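Local structure of cruciferin (Brassica napus, 3KGL) at residues 21-29 against 248-256; 63-74 against 171-181. The protein probably serves as a seed storage protein, a nutrient reservoir of the 11S globulin family whose subunits carry two cupin domains. One frame throughout, in Å; residues are numbered along the deposited sequence.

From the N terminus the chain first makes the hairpin of residues 21-29, then runs through strand 43-50 to residues 63-74. These meet residues 171-181 in interaction 2, closing a loop of 96 residues without helix. The chain goes on through helices 225-232 and 236-242 before residues 248-256 return to the hairpin in interaction 1. Interaction 2 is therefore nested inside the larger loop that interaction 1 closes. The two do not touch; their nearest atoms are about 7 Å apart. Strand 43-50 lies between them in one antiparallel sheet, with the hairpin at one edge of the sheet and strands 173-180 and 65-71 further in. Interaction 1 also brings in strand 252-254 of a second sheet.

Interaction 1. Residues 21-29 against 248-256; sequences LKAEAGRIE and NRGNIIRVQ
Glu24 reaches across to 248-256 with both backbone and side chain. Its N donates to Arg249 O (2.8 Å), while its carboxylate OE1 accepts Arg254 N at 2.7 Å, on the anti side and 34° out of the carboxylate plane. CG is anti to the backbone N (chi1 171°) and the chain runs on extended, which carries the acid that far. Glu24 lies alongside the methylenes of Arg249, but carboxylate and guanidinium stand at right angles and form no salt bridge. Arg249 instead pairs with Asp247 and bonds Asn428 O of the second subunit. Next along the turn, Ala25 N donates to Ile252 O (2.9 Å), and the Ala25 methyl sits under one face of the Arg254 guanidinium, 3.6 Å from Ala25 CB to Arg254 NH2.

Beside these polar links, Ile252 CB packs on Ala23 CB (3.7 Å), and Ile252 CD1 continues to Ile28 CG1 (4.0 Å). Small residues suit this closeness: a CB on Gly26 would run into Ile252 CG2, and one on Gly250 into the Ala23 methyl.

Farther out, Arg27 and Glu29 bond strand 43-50 and Ala25 bonds Glu51 just beyond it, while Asn251 and Ile253 bond strand 54-61. The whole is a beta hairpin with a two-residue turn, Glu24-Ala25, closed by the Ala23-Gly26 pair and joined to a short strand of the second sheet in the N-terminal cupin domain.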
ATOM      1  N   LEU A  21      19.496  -9.378  23.109  1.00 34.74           N
ATOM      2  CA  LEU A  21      18.800 -10.430  23.825  1.00 38.86           C
ATOM      3  C   LEU A  21      19.756 -11.580  23.929  1.00 44.80           C
ATOM      4  O   LEU A  21      20.005 -12.297  22.951  1.00 24.10           O
ATOM      5  CB  LEU A  21      17.536 -10.865  23.091  1.00 35.71           C
ATOM      6  CG  LEU A  21      16.581  -9.710  22.825  1.00 32.54           C
ATOM      7  CD1 LEU A  21      15.500 -10.150  21.871  1.00 55.83           C
ATOM      8  CD2 LEU A  21      16.001  -9.238  24.133  1.00 38.17           C
ATOM      9  N   LYS A  22      20.312 -11.733  25.123  1.00 37.26           N
ATOM     10  CA  LYS A  22      21.327 -12.736  25.366  1.00 62.11           C
ATOM     11  C   LYS A  22      20.643 -14.044  25.718  1.00 30.26           C
ATOM     12  O   LYS A  22      19.868 -14.116  26.665  1.00 58.66           O
ATOM     13  CB  LYS A  22      22.307 -12.257  26.451  1.00 22.90           C
ATOM     14  CG  LYS A  22      22.976 -10.928  26.081  1.00 48.54           C
ATOM     15  CD  LYS A  22      23.585 -10.164  27.250  1.00 33.02           C
ATOM     16  CE  LYS A  22      25.109 -10.257  27.228  1.00 90.56           C
ATOM     17  NZ  LYS A  22      25.780  -9.017  27.739  1.00 54.44           N
ATOM     18  N   ALA A  23      20.912 -15.070  24.920  1.00 45.11           N
ATOM     19  CA  ALA A  23      20.349 -16.391  25.160  1.00 75.08           C
ATOM     20  C   ALA A  23      21.421 -17.415  25.525  1.00 46.40           C
ATOM     21  O   ALA A  23      22.595 -17.220  25.224  1.00 50.74           O
ATOM     22  CB  ALA A  23      19.573 -16.851  23.940  1.00 69.35           C
ATOM     23  N   GLU A  24      20.989 -18.498  26.168  1.00 41.13           N
ATOM     24  CA  GLU A  24      21.826 -19.660  26.491  1.00 47.40           C
ATOM     25  C   GLU A  24      22.963 -19.903  25.498  1.00 32.43           C
ATOM     26  O   GLU A  24      24.118 -20.014  25.897  1.00 70.76           O
ATOM     27  CB  GLU A  24      20.944 -20.920  26.636  1.00 36.80           C
ATOM     28  CG  GLU A  24      21.675 -22.264  26.765  1.00 23.28           C
ATOM     29  CD  GLU A  24      20.771 -23.411  27.247  1.00 47.58           C
ATOM     30  OE1 GLU A  24      19.980 -23.966  26.447  1.00 63.47           O
ATOM     31  OE2 GLU A  24      20.866 -23.779  28.435  1.00 51.72           O
ATOM     32  N   ALA A  25      22.649 -19.971  24.208  1.00 29.14           N
ATOM     33  CA  ALA A  25      23.658 -20.304  23.201  1.00 45.40           C
ATOM     34  C   ALA A  25      23.700 -19.341  22.016  1.00 34.08           C
ATOM     35  O   ALA A  25      23.874 -19.749  20.871  1.00 56.76           O
ATOM     36  CB  ALA A  25      23.481 -21.743  22.706  1.00 27.46           C
ATOM     37  N   GLY A  26      23.548 -18.058  22.287  1.00 28.18           N
ATOM     38  CA  GLY A  26      23.652 -17.074  21.234  1.00 26.30           C
ATOM     39  C   GLY A  26      22.896 -15.832  21.628  1.00 61.23           C
ATOM     40  O   GLY A  26      22.351 -15.751  22.738  1.00 36.31           O
ATOM     41  N   ARG A  27      22.850 -14.861  20.726  1.00 11.62           N
ATOM     42  CA  ARG A  27      22.119 -13.651  21.035  1.00 28.79           C
ATOM     43  C   ARG A  27      21.538 -12.968  19.803  1.00 56.41           C
ATOM     44  O   ARG A  27      22.076 -13.052  18.696  1.00 45.93           O
ATOM     45  CB  ARG A  27      23.012 -12.688  21.815  1.00 53.95           C
ATOM     46  CG  ARG A  27      24.290 -12.363  21.102  1.00 38.02           C
ATOM     47  CD  ARG A  27      25.215 -11.541  21.949  1.00 25.51           C
ATOM     48  NE  ARG A  27      26.524 -11.482  21.312  1.00 45.54           N
ATOM     49  CZ  ARG A  27      27.347 -10.447  21.402  1.00 73.80           C
ATOM     50  NH1 ARG A  27      26.992  -9.376  22.111  1.00 47.65           N
ATOM     51  NH2 ARG A  27      28.517 -10.485  20.776  1.00 81.95           N
ATOM     52  N   ILE A  28      20.422 -12.286  20.027  1.00 51.48           N
ATOM     53  CA  ILE A  28      19.722 -11.551  18.991  1.00 43.55           C
ATOM     54  C   ILE A  28      20.045 -10.068  19.163  1.00 28.28           C
ATOM     55  O   ILE A  28      19.667  -9.447  20.151  1.00 38.48           O
ATOM     56  CB  ILE A  28      18.185 -11.797  19.092  1.00 27.28           C
ATOM     57  CG1 ILE A  28      17.877 -13.289  18.974  1.00 21.64           C
ATOM     58  CG2 ILE A  28      17.434 -11.024  18.027  1.00 32.93           C
ATOM     59  CD1 ILE A  28      16.625 -13.708  19.692  1.00 56.94           C
ATOM     60  N   GLU A  29      20.755  -9.503  18.201  1.00 16.14           N
ATOM     61  CA  GLU A  29      21.098  -8.096  18.251  1.00 18.62           C
ATOM     62  C   GLU A  29      20.210  -7.310  17.323  1.00 27.74           C
ATOM     63  O   GLU A  29      20.232  -7.504  16.111  1.00 37.21           O
ATOM     64  CB  GLU A  29      22.568  -7.907  17.897  1.00 32.98           C
ATOM     65  CG  GLU A  29      23.469  -8.669  18.853  1.00 46.31           C
ATOM     66  CD  GLU A  29      24.922  -8.398  18.629  1.00 46.47           C
ATOM     67  OE1 GLU A  29      25.384  -8.514  17.472  1.00 51.19           O
ATOM     68  OE2 GLU A  29      25.606  -8.077  19.619  1.00 91.68           O
ATOM     69  N   ASN A 248      14.650 -19.478  31.333  1.00 50.37           N
ATOM     70  CA  ASN A 248      15.591 -18.372  31.163  1.00 43.08           C
ATOM     71  C   ASN A 248      16.684 -18.608  30.128  1.00 51.68           C
ATOM     72  O   ASN A 248      17.738 -17.987  30.190  1.00 68.36           O
ATOM     73  CB  ASN A 248      16.234 -18.000  32.501  1.00 70.42           C
ATOM     74  CG  ASN A 248      15.672 -16.710  33.085  1.00129.13           C
ATOM     75  OD1 ASN A 248      14.452 -16.517  33.160  1.00 94.94           O
ATOM     76  ND2 ASN A 248      16.566 -15.817  33.507  1.00 96.37           N
ATOM     77  N   ARG A 249      16.430 -19.496  29.175  1.00 42.02           N
ATOM     78  CA  ARG A 249      17.390 -19.750  28.107  1.00 35.57           C
ATOM     79  C   ARG A 249      17.292 -18.726  26.981  1.00 37.99           C
ATOM     80  O   ARG A 249      18.230 -18.552  26.203  1.00 45.22           O
ATOM     81  CB  ARG A 249      17.184 -21.142  27.526  1.00 29.45           C
ATOM     82  CG  ARG A 249      17.657 -22.257  28.399  1.00 24.02           C
ATOM     83  CD  ARG A 249      17.312 -23.565  27.771  1.00 30.16           C
ATOM     84  NE  ARG A 249      15.899 -23.630  27.431  1.00 17.39           N
ATOM     85  CZ  ARG A 249      15.376 -24.601  26.700  1.00 40.53           C
ATOM     86  NH1 ARG A 249      16.154 -25.579  26.259  1.00 70.67           N
ATOM     87  NH2 ARG A 249      14.086 -24.602  26.416  1.00 56.84           N
ATOM     88  N   GLY A 250      16.157 -18.051  26.890  1.00 42.60           N
ATOM     89  CA  GLY A 250      15.922 -17.160  25.776  1.00 24.31           C
ATOM     90  C   GLY A 250      15.575 -17.977  24.551  1.00 37.18           C
ATOM     91  O   GLY A 250      15.110 -19.112  24.648  1.00 43.40           O
ATOM     92  N   ASN A 251      15.820 -17.409  23.386  1.00 50.83           N
ATOM     93  CA  ASN A 251      15.341 -18.025  22.169  1.00 32.52           C
ATOM     94  C   ASN A 251      16.401 -18.771  21.357  1.00 34.34           C
ATOM     95  O   ASN A 251      16.064 -19.457  20.400  1.00 47.06           O
ATOM     96  CB  ASN A 251      14.652 -16.976  21.307  1.00 69.30           C
ATOM     97  CG  ASN A 251      13.851 -17.591  20.208  1.00 37.78           C
ATOM     98  OD1 ASN A 251      14.278 -17.625  19.053  1.00 37.04           O
ATOM     99  ND2 ASN A 251      12.693 -18.119  20.559  1.00 46.63           N
ATOM    100  N   ILE A 252      17.672 -18.620  21.724  1.00 54.84           N
ATOM    101  CA  ILE A 252      18.762 -19.415  21.144  1.00 23.26           C
ATOM    102  C   ILE A 252      19.318 -20.357  22.223  1.00 40.41           C
ATOM    103  O   ILE A 252      19.967 -19.914  23.167  1.00 44.72           O
ATOM    104  CB  ILE A 252      19.896 -18.513  20.626  1.00 16.32           C
ATOM    105  CG1 ILE A 252      19.328 -17.183  20.123  1.00 37.27           C
ATOM    106  CG2 ILE A 252      20.700 -19.216  19.555  1.00 22.72           C
ATOM    107  CD1 ILE A 252      20.145 -16.528  19.011  1.00 22.37           C
ATOM    108  N   ILE A 253      19.057 -21.652  22.095  1.00 42.13           N
ATOM    109  CA  ILE A 253      19.372 -22.592  23.174  1.00 36.75           C
ATOM    110  C   ILE A 253      20.494 -23.589  22.873  1.00 46.23           C
ATOM    111  O   ILE A 253      20.826 -23.861  21.719  1.00 51.09           O
ATOM    112  CB  ILE A 253      18.128 -23.407  23.579  1.00 59.58           C
ATOM    113  CG1 ILE A 253      17.617 -24.225  22.382  1.00 38.03           C
ATOM    114  CG2 ILE A 253      17.053 -22.491  24.163  1.00 28.44           C
ATOM    115  CD1 ILE A 253      16.626 -25.318  22.747  1.00 23.49           C
ATOM    116  N   ARG A 254      21.071 -24.142  23.931  1.00 49.58           N
ATOM    117  CA  ARG A 254      22.052 -25.202  23.775  1.00 72.90           C
ATOM    118  C   ARG A 254      21.316 -26.512  23.515  1.00 74.37           C
ATOM    119  O   ARG A 254      20.475 -26.952  24.318  1.00 43.19           O
ATOM    120  CB  ARG A 254      22.986 -25.298  24.995  1.00 29.74           C
ATOM    121  CG  ARG A 254      24.166 -26.255  24.798  1.00 62.89           C
ATOM    122  CD  ARG A 254      25.509 -25.649  25.229  1.00 89.79           C
ATOM    123  NE  ARG A 254      26.065 -24.739  24.220  1.00108.79           N
ATOM    124  CZ  ARG A 254      26.330 -23.446  24.422  1.00119.53           C
ATOM    125  NH1 ARG A 254      26.113 -22.890  25.610  1.00 77.06           N
ATOM    126  NH2 ARG A 254      26.828 -22.704  23.436  1.00 60.21           N
ATOM    127  N   VAL A 255      21.606 -27.113  22.368  1.00 29.75           N
ATOM    128  CA  VAL A 255      20.986 -28.379  22.048  1.00 41.47           C
ATOM    129  C   VAL A 255      21.819 -29.489  22.631  1.00 42.01           C
ATOM    130  O   VAL A 255      22.935 -29.746  22.178  1.00 75.78           O
ATOM    131  CB  VAL A 255      20.812 -28.588  20.540  1.00 35.43           C
ATOM    132  CG1 VAL A 255      20.388 -30.009  20.250  1.00 29.95           C
ATOM    133  CG2 VAL A 255      19.776 -27.626  19.997  1.00 47.33           C
ATOM    134  N   GLN A 256      21.278 -30.128  23.662  1.00 54.41           N
ATOM    135  CA  GLN A 256      21.883 -31.336  24.199  1.00 90.16           C
ATOM    136  C   GLN A 256      21.469 -32.514  23.315  1.00 99.75           C
ATOM    137  O   GLN A 256      20.277 -32.725  23.049  1.00 44.35           O
ATOM    138  CB  GLN A 256      21.439 -31.585  25.648  1.00 42.81           C
ATOM    139  CG  GLN A 256      21.026 -30.337  26.428  1.00 79.39           C
ATOM    140  CD  GLN A 256      22.204 -29.465  26.868  1.00131.50           C
ATOM    141  OE1 GLN A 256      22.007 -28.412  27.482  1.00115.49           O
ATOM    142  NE2 GLN A 256      23.425 -29.901  26.559  1.00107.81           N
TER

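Interaction 2. Residues 63-74 against 171-181; sequences TAKLSFVAKGEG and QPLVIVSVLDL
Residues 65-71 and 173-180 pair as antiparallel strands of the N-terminal cupin domain, with a classic beta bulge where Ala70 and Lys71 both face Val174. The backbone ladder is regular up to that point: Leu66 and Val178 exchange bonds, as do Phe68 and Val176, with Val176 N reaching Phe68 O at 2.7 Å. At the bulge Val174 O takes Ala70 N (2.8 Å) and, weakly, Lys71 N. Just past it, a CB on Gly72 would collide with Pro172 O, so a glycine suits this bend.

Apolar contacts line both faces. On one, Val69 CG1 lies beside Ile175 CG1 (3.8 Å). There too the methylenes of Lys65 run alongside Leu179, with Lys65 CG 3.6 Å from Leu179 CD2. The Lys65 amine makes a weak bond to Tyr48 OH. On the other, Leu66 CB meets Val178 CG1 (3.8 Å). With CG anti to the backbone N (chi1 -176°), the Phe68 ring leads away from 171-181, and with Leu66 it packs on Phe400 of strand 394-401, in the second cupin domain.

Thr63 serves both kinds: its hydroxyl is held within its own segment by Ala64 O, and Thr63 CG2 meets Leu181 CD1 across the contact (3.9 Å). A glycine here would probably leave Ala64 O without its hydroxyl partner and the Leu181 methyl without its neighbour. Midway along the ladder, Ser67 OG and Ser177 OG share a hydrogen bond of 3.0 Å.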
ATOM      1  N   THR A  63       5.882  -9.356   8.971  1.00 43.87           N
ATOM      2  CA  THR A  63       6.375  -8.644   7.807  1.00 27.90           C
ATOM      3  C   THR A  63       7.257  -9.559   6.988  1.00 20.55           C
ATOM      4  O   THR A  63       7.690 -10.607   7.461  1.00 57.59           O
ATOM      5  CB  THR A  63       7.265  -7.489   8.221  1.00 38.92           C
ATOM      6  OG1 THR A  63       8.471  -8.019   8.789  1.00 24.69           O
ATOM      7  CG2 THR A  63       6.559  -6.610   9.230  1.00 16.65           C
ATOM      8  N   ALA A  64       7.538  -9.151   5.759  1.00 37.40           N
ATOM      9  CA  ALA A  64       8.493  -9.867   4.933  1.00 17.96           C
ATOM     10  C   ALA A  64       9.868  -9.919   5.613  1.00 28.51           C
ATOM     11  O   ALA A  64      10.222  -9.061   6.410  1.00 18.95           O
ATOM     12  CB  ALA A  64       8.597  -9.205   3.589  1.00 49.50           C
ATOM     13  N   LYS A  65      10.639 -10.940   5.291  1.00 44.39           N
ATOM     14  CA  LYS A  65      11.925 -11.150   5.918  1.00 23.44           C
ATOM     15  C   LYS A  65      12.861 -11.581   4.818  1.00 28.09           C
ATOM     16  O   LYS A  65      12.551 -12.481   4.042  1.00 35.53           O
ATOM     17  CB  LYS A  65      11.815 -12.262   6.969  1.00 56.70           C
ATOM     18  CG  LYS A  65      12.835 -12.186   8.095  1.00 31.98           C
ATOM     19  CD  LYS A  65      12.601 -13.255   9.173  1.00 42.40           C
ATOM     20  CE  LYS A  65      13.500 -14.477   8.981  1.00 84.16           C
ATOM     21  NZ  LYS A  65      14.121 -14.975  10.265  1.00 32.85           N
ATOM     22  N   LEU A  66      14.000 -10.920   4.726  1.00 23.02           N
ATOM     23  CA  LEU A  66      15.025 -11.335   3.784  1.00 34.80           C
ATOM     24  C   LEU A  66      16.303 -11.505   4.590  1.00 36.58           C
ATOM     25  O   LEU A  66      16.813 -10.549   5.168  1.00 47.21           O
ATOM     26  CB  LEU A  66      15.197 -10.293   2.678  1.00 15.65           C
ATOM     27  CG  LEU A  66      15.367 -10.795   1.242  1.00 45.33           C
ATOM     28  CD1 LEU A  66      15.800  -9.661   0.317  1.00 46.46           C
ATOM     29  CD2 LEU A  66      16.355 -11.940   1.173  1.00 31.72           C
ATOM     30  N   SER A  67      16.797 -12.734   4.663  1.00 46.90           N
ATOM     31  CA  SER A  67      17.930 -13.039   5.529  1.00 57.84           C
ATOM     32  C   SER A  67      19.180 -13.259   4.693  1.00 45.24           C
ATOM     33  O   SER A  67      19.087 -13.678   3.541  1.00 36.88           O
ATOM     34  CB  SER A  67      17.644 -14.286   6.385  1.00 78.33           C
ATOM     35  OG  SER A  67      16.453 -14.172   7.162  1.00 38.12           O
ATOM     36  N   PHE A  68      20.342 -12.968   5.279  1.00 58.69           N
ATOM     37  CA  PHE A  68      21.643 -13.258   4.668  1.00 25.79           C
ATOM     38  C   PHE A  68      22.534 -13.929   5.711  1.00 35.16           C
ATOM     39  O   PHE A  68      22.512 -13.555   6.881  1.00 41.39           O
ATOM     40  CB  PHE A  68      22.287 -11.974   4.164  1.00 26.75           C
ATOM     41  CG  PHE A  68      23.585 -12.180   3.435  1.00 40.24           C
ATOM     42  CD1 PHE A  68      23.600 -12.476   2.085  1.00 33.18           C
ATOM     43  CD2 PHE A  68      24.798 -12.045   4.098  1.00 60.49           C
ATOM     44  CE1 PHE A  68      24.802 -12.646   1.416  1.00 58.22           C
ATOM     45  CE2 PHE A  68      25.996 -12.220   3.442  1.00 32.96           C
ATOM     46  CZ  PHE A  68      25.998 -12.521   2.097  1.00 44.75           C
ATOM     47  N   VAL A  69      23.289 -14.941   5.296  1.00 30.66           N
ATOM     48  CA  VAL A  69      24.214 -15.609   6.202  1.00 42.71           C
ATOM     49  C   VAL A  69      25.577 -14.987   5.966  1.00 43.20           C
ATOM     50  O   VAL A  69      26.131 -15.099   4.875  1.00 48.27           O
ATOM     51  CB  VAL A  69      24.272 -17.129   5.956  1.00 32.06           C
ATOM     52  CG1 VAL A  69      22.990 -17.806   6.417  1.00 23.46           C
ATOM     53  CG2 VAL A  69      24.478 -17.392   4.501  1.00 63.40           C
ATOM     54  N   ALA A  70      26.098 -14.302   6.979  1.00 44.67           N
ATOM     55  CA  ALA A  70      27.288 -13.478   6.808  1.00 42.24           C
ATOM     56  C   ALA A  70      28.535 -14.239   7.196  1.00 55.73           C
ATOM     57  O   ALA A  70      29.568 -14.117   6.542  1.00 64.21           O
ATOM     58  CB  ALA A  70      27.174 -12.219   7.624  1.00 34.80           C
ATOM     59  N   LYS A  71      28.428 -15.010   8.274  1.00 58.18           N
ATOM     60  CA  LYS A  71      29.516 -15.850   8.757  1.00 58.07           C
ATOM     61  C   LYS A  71      28.942 -17.192   9.176  1.00 52.01           C
ATOM     62  O   LYS A  71      27.984 -17.254   9.940  1.00 39.25           O
ATOM     63  CB  LYS A  71      30.229 -15.223   9.975  1.00 22.50           C
ATOM     64  CG  LYS A  71      30.324 -13.698   9.986  1.00101.63           C
ATOM     65  CD  LYS A  71      31.445 -13.171  10.900  1.00 36.86           C
ATOM     66  CE  LYS A  71      32.774 -13.130  10.148  1.00 95.06           C
ATOM     67  NZ  LYS A  71      32.620 -12.697   8.712  1.00 53.20           N
ATOM     68  N   GLY A  72      29.523 -18.274   8.685  1.00 37.41           N
ATOM     69  CA  GLY A  72      29.229 -19.555   9.280  1.00 31.40           C
ATOM     70  C   GLY A  72      28.489 -20.486   8.365  1.00 44.52           C
ATOM     71  O   GLY A  72      28.437 -20.281   7.153  1.00 44.57           O
ATOM     72  N   GLU A  73      27.907 -21.515   8.968  1.00 39.17           N
ATOM     73  CA  GLU A  73      27.297 -22.602   8.231  1.00 40.68           C
ATOM     74  C   GLU A  73      26.326 -23.276   9.189  1.00 44.44           C
ATOM     75  O   GLU A  73      26.542 -23.260  10.398  1.00 60.18           O
ATOM     76  CB  GLU A  73      28.390 -23.581   7.782  1.00 42.76           C
ATOM     77  CG  GLU A  73      28.143 -24.287   6.448  1.00 91.70           C
ATOM     78  CD  GLU A  73      29.435 -24.798   5.798  1.00123.96           C
ATOM     79  OE1 GLU A  73      29.358 -25.675   4.902  1.00 77.75           O
ATOM     80  OE2 GLU A  73      30.527 -24.316   6.180  1.00 98.66           O
ATOM     81  N   GLY A  74      25.250 -23.856   8.662  1.00 43.40           N
ATOM     82  CA  GLY A  74      24.310 -24.572   9.506  1.00 48.03           C
ATOM     83  C   GLY A  74      23.071 -25.116   8.816  1.00 54.53           C
ATOM     84  O   GLY A  74      23.047 -25.304   7.602  1.00 38.42           O
ATOM     85  N   GLN A 171      32.557 -22.725  13.840  1.00 66.42           N
ATOM     86  CA  GLN A 171      32.557 -21.322  14.220  1.00 66.24           C
ATOM     87  C   GLN A 171      31.133 -20.795  14.438  1.00 71.60           C
ATOM     88  O   GLN A 171      30.151 -21.479  14.151  1.00 63.52           O
ATOM     89  CB  GLN A 171      33.240 -20.519  13.116  1.00 68.75           C
ATOM     90  CG  GLN A 171      33.000 -21.093  11.723  1.00 79.99           C
ATOM     91  CD  GLN A 171      33.019 -20.035  10.629  1.00101.63           C
ATOM     92  OE1 GLN A 171      32.834 -20.347   9.449  1.00 92.30           O
ATOM     93  NE2 GLN A 171      33.237 -18.779  11.015  1.00 66.09           N
ATOM     94  N   PRO A 172      31.014 -19.564  14.942  1.00 55.95           N
ATOM     95  CA  PRO A 172      29.682 -18.973  15.089  1.00 40.42           C
ATOM     96  C   PRO A 172      28.971 -18.776  13.751  1.00 37.97           C
ATOM     97  O   PRO A 172      29.574 -18.377  12.752  1.00 44.34           O
ATOM     98  CB  PRO A 172      29.976 -17.611  15.729  1.00 38.96           C
ATOM     99  CG  PRO A 172      31.309 -17.759  16.373  1.00 18.02           C
ATOM    100  CD  PRO A 172      32.069 -18.701  15.493  1.00 45.22           C
ATOM    101  N   LEU A 173      27.679 -19.063  13.748  1.00 38.14           N
ATOM    102  CA  LEU A 173      26.836 -18.834  12.584  1.00 35.35           C
ATOM    103  C   LEU A 173      26.152 -17.483  12.717  1.00 49.46           C
ATOM    104  O   LEU A 173      25.467 -17.222  13.711  1.00 42.44           O
ATOM    105  CB  LEU A 173      25.781 -19.934  12.485  1.00 49.91           C
ATOM    106  CG  LEU A 173      24.608 -19.680  11.547  1.00 35.67           C
ATOM    107  CD1 LEU A 173      25.051 -19.714  10.093  1.00 17.77           C
ATOM    108  CD2 LEU A 173      23.553 -20.709  11.832  1.00 37.65           C
ATOM    109  N   VAL A 174      26.337 -16.621  11.723  1.00 37.43           N
ATOM    110  CA  VAL A 174      25.801 -15.269  11.794  1.00 27.27           C
ATOM    111  C   VAL A 174      24.803 -15.040  10.681  1.00 32.90           C
ATOM    112  O   VAL A 174      25.174 -14.957   9.515  1.00 46.34           O
ATOM    113  CB  VAL A 174      26.909 -14.194  11.697  1.00 23.75           C
ATOM    114  CG1 VAL A 174      26.292 -12.840  11.517  1.00 33.72           C
ATOM    115  CG2 VAL A 174      27.768 -14.194  12.939  1.00 19.70           C
ATOM    116  N   ILE A 175      23.528 -14.955  11.038  1.00 34.46           N
ATOM    117  CA  ILE A 175      22.531 -14.546  10.069  1.00 36.55           C
ATOM    118  C   ILE A 175      22.184 -13.072  10.315  1.00 63.82           C
ATOM    119  O   ILE A 175      22.092 -12.624  11.461  1.00 19.25           O
ATOM    120  CB  ILE A 175      21.245 -15.442  10.068  1.00 50.28           C
ATOM    121  CG1 ILE A 175      21.578 -16.915   9.823  1.00 49.23           C
ATOM    122  CG2 ILE A 175      20.294 -15.003   8.965  1.00 49.69           C
ATOM    123  CD1 ILE A 175      21.573 -17.767  11.066  1.00 68.03           C
ATOM    124  N   VAL A 176      22.024 -12.335   9.217  1.00 37.55           N
ATOM    125  CA  VAL A 176      21.625 -10.939   9.232  1.00 15.28           C
ATOM    126  C   VAL A 176      20.310 -10.797   8.438  1.00 43.98           C
ATOM    127  O   VAL A 176      20.155 -11.433   7.393  1.00 40.70           O
ATOM    128  CB  VAL A 176      22.770 -10.091   8.666  1.00 24.79           C
ATOM    129  CG1 VAL A 176      22.297  -9.156   7.570  1.00 35.57           C
ATOM    130  CG2 VAL A 176      23.473  -9.352   9.802  1.00 36.26           C
ATOM    131  N   SER A 177      19.356 -10.006   8.950  1.00 23.09           N
ATOM    132  CA  SER A 177      17.975  -9.985   8.425  1.00 23.03           C
ATOM    133  C   SER A 177      17.369  -8.587   8.324  1.00 42.72           C
ATOM    134  O   SER A 177      17.477  -7.798   9.260  1.00 48.67           O
ATOM    135  CB  SER A 177      17.031 -10.819   9.310  1.00 23.36           C
ATOM    136  OG  SER A 177      17.284 -12.211   9.244  1.00 38.60           O
ATOM    137  N   VAL A 178      16.702  -8.290   7.208  1.00 29.21           N
ATOM    138  CA  VAL A 178      15.882  -7.080   7.130  1.00 34.31           C
ATOM    139  C   VAL A 178      14.413  -7.434   7.344  1.00 44.89           C
ATOM    140  O   VAL A 178      13.946  -8.474   6.889  1.00 53.66           O
ATOM    141  CB  VAL A 178      16.036  -6.321   5.784  1.00 32.75           C
ATOM    142  CG1 VAL A 178      15.444  -7.113   4.661  1.00 32.67           C
ATOM    143  CG2 VAL A 178      15.356  -4.948   5.856  1.00 17.97           C
ATOM    144  N   LEU A 179      13.691  -6.575   8.055  1.00 53.00           N
ATOM    145  CA  LEU A 179      12.254  -6.731   8.194  1.00 27.27           C
ATOM    146  C   LEU A 179      11.590  -5.516   7.555  1.00 41.35           C
ATOM    147  O   LEU A 179      11.911  -4.383   7.908  1.00 66.60           O
ATOM    148  CB  LEU A 179      11.874  -6.863   9.666  1.00 14.93           C
ATOM    149  CG  LEU A 179      12.617  -7.957  10.440  1.00 26.55           C
ATOM    150  CD1 LEU A 179      12.527  -7.708  11.922  1.00 42.81           C
ATOM    151  CD2 LEU A 179      12.096  -9.344  10.130  1.00 19.27           C
ATOM    152  N   ASP A 180      10.681  -5.759   6.609  1.00 33.09           N
ATOM    153  CA  ASP A 180      10.020  -4.697   5.831  1.00 37.52           C
ATOM    154  C   ASP A 180       8.774  -4.192   6.549  1.00 25.04           C
ATOM    155  O   ASP A 180       7.723  -4.817   6.488  1.00 46.35           O
ATOM    156  CB  ASP A 180       9.653  -5.216   4.430  1.00 61.43           C
ATOM    157  CG  ASP A 180       9.169  -4.114   3.492  1.00 48.91           C
ATOM    158  OD1 ASP A 180       8.994  -2.968   3.958  1.00 31.27           O
ATOM    159  OD2 ASP A 180       8.954  -4.408   2.287  1.00 47.76           O
ATOM    160  N   LEU A 181       8.908  -3.063   7.233  1.00 30.05           N
ATOM    161  CA  LEU A 181       7.860  -2.561   8.110  1.00 31.77           C
ATOM    162  C   LEU A 181       6.800  -1.790   7.348  1.00 44.62           C
ATOM    163  O   LEU A 181       5.611  -1.891   7.646  1.00 33.80           O
ATOM    164  CB  LEU A 181       8.460  -1.683   9.205  1.00 13.54           C
ATOM    165  CG  LEU A 181       8.825  -2.409  10.505  1.00 52.07           C
ATOM    166  CD1 LEU A 181       9.124  -3.886  10.269  1.00 37.30           C
ATOM    167  CD2 LEU A 181       9.979  -1.727  11.217  1.00 11.52           C
TER